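PDB 4OJU: SLH domain-containing protein from Pseudoflavonifractor capillosus, which is of unknown function but carries BspA-type leucine-rich repeats that probably bind other proteins, alongside a capacity to bind metal ions. Local coordinates for residues Ile78-Gly81 / Arg82-Ala86. Numbering follows the deposited sequence.
Sequences ISIG and RLAFA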
# COMPACT_ATOMS: atom_id res chain seq x y z
N ILE A 78 -14.60 -15.20 17.52
CA ILE A 78 -15.00 -13.80 17.75
C ILE A 78 -13.90 -12.85 17.25
O ILE A 78 -14.20 -11.76 16.78
CB ILE A 78 -15.28 -13.58 19.27
CG1 ILE A 78 -16.37 -14.54 19.81
CG2 ILE A 78 -15.60 -12.11 19.63
CD1 ILE A 78 -17.66 -14.60 19.04
N SER A 79 -12.63 -13.27 17.36
CA SER A 79 -11.54 -12.40 16.94
C SER A 79 -10.39 -13.16 16.30
O SER A 79 -10.08 -14.30 16.67
CB SER A 79 -11.04 -11.57 18.14
OG SER A 79 -10.11 -12.25 18.96
N ILE A 80 -9.76 -12.51 15.33
CA ILE A 80 -8.57 -13.04 14.64
C ILE A 80 -7.45 -12.12 15.05
O ILE A 80 -7.56 -10.90 14.86
CB ILE A 80 -8.78 -13.12 13.10
CG1 ILE A 80 -9.86 -14.20 12.78
CG2 ILE A 80 -7.45 -13.45 12.39
CD1 ILE A 80 -10.36 -14.16 11.36
N GLY A 81 -6.42 -12.70 15.66
CA GLY A 81 -5.30 -11.98 16.24
C GLY A 81 -4.35 -11.35 15.25
O GLY A 81 -4.41 -11.60 14.04
N ARG A 82 -3.44 -10.56 15.79
CA ARG A 82 -2.42 -9.84 15.04
C ARG A 82 -1.55 -10.81 14.23
O ARG A 82 -1.09 -11.80 14.77
CB ARG A 82 -1.57 -9.03 16.04
CG ARG A 82 -0.38 -8.34 15.40
CD ARG A 82 0.40 -7.53 16.43
NE ARG A 82 1.56 -6.90 15.79
CZ ARG A 82 2.78 -7.43 15.79
NH1 ARG A 82 3.02 -8.57 16.43
NH2 ARG A 82 3.78 -6.82 15.17
N LEU A 83 -1.35 -10.55 12.93
CA LEU A 83 -0.52 -11.39 12.05
C LEU A 83 -0.93 -12.88 12.08
O LEU A 83 -0.11 -13.71 11.77
CB LEU A 83 0.98 -11.26 12.48
CG LEU A 83 1.62 -9.91 12.26
CD1 LEU A 83 2.94 -9.78 13.00
CD2 LEU A 83 1.89 -9.67 10.78
N ALA A 84 -2.19 -13.21 12.42
CA ALA A 84 -2.62 -14.62 12.54
C ALA A 84 -2.33 -15.42 11.28
O ALA A 84 -1.87 -16.55 11.37
CB ALA A 84 -4.10 -14.70 12.88
N PHE A 85 -2.59 -14.83 10.09
CA PHE A 85 -2.35 -15.52 8.82
C PHE A 85 -1.34 -14.78 7.95
O PHE A 85 -1.35 -14.92 6.73
CB PHE A 85 -3.67 -15.67 8.04
CG PHE A 85 -4.69 -16.50 8.76
CD1 PHE A 85 -4.70 -17.88 8.62
CD2 PHE A 85 -5.65 -15.91 9.57
CE1 PHE A 85 -5.65 -18.66 9.28
CE2 PHE A 85 -6.61 -16.68 10.21
CZ PHE A 85 -6.58 -18.05 10.09
N ALA A 86 -0.46 -14.01 8.56
CA ALA A 86 0.47 -13.23 7.77
C ALA A 86 1.55 -14.07 7.09
O ALA A 86 1.95 -15.11 7.63
CB ALA A 86 1.12 -12.19 8.65
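G81 O takes the amide of A84 in a 3.2 Å hydrogen bond from A84 N, bent to 147° at the hydrogen. This bond closes a type II turn from G81 to A84, with L83 at its third position carrying the positive phi (54°) that the turn needs. A type I turn from L83 to A86 overlaps it, sharing L83 and A84, and is closed by a weak bond from A86 N to L83 O, so the chain turns sharply as it leaves strand 79-80.

The turns bring side chains together. The methyl of A84 points back at the strand: A84 CB lies 3.3 Å from G81 O and 3.6 Å from I80 CG2. I80 has CG2 anti to its backbone N (CG1 at chi1 -67°), which turns that methyl to A84 CB and the F85 ring. The same I80 CG2 reaches the ring of F85 at its edge, near the ring plane, 4.0 Å from F85 CE2; the two side chains cross at about a right angle. One methyl thus touches both A84 and F85.

R82 leaves on another course. Its chain is extended from CG to NE, and L83 CD1 sits over one face of the guanidinium, 3.5 Å above its plane and offset toward the rim. NH1 forms salt bridges with E60 of its own chain and with E65 of a second subunit, NE with E105, a residue seen to bind magnesium in a structure of this protein, though none is bound to this chain here, and Y87 of that subunit adds a cation-pi contact.

Within the leucine-rich-repeat coil, strand 79-80 runs parallel to strands 52-58 and 102-103, which bond to its backbone. A84 and F85 pack on I58 of strand 52-58. The F85 ring, in the loop that leads on to strand 93-95, stacks with F63 and meets F108 nearly parallel.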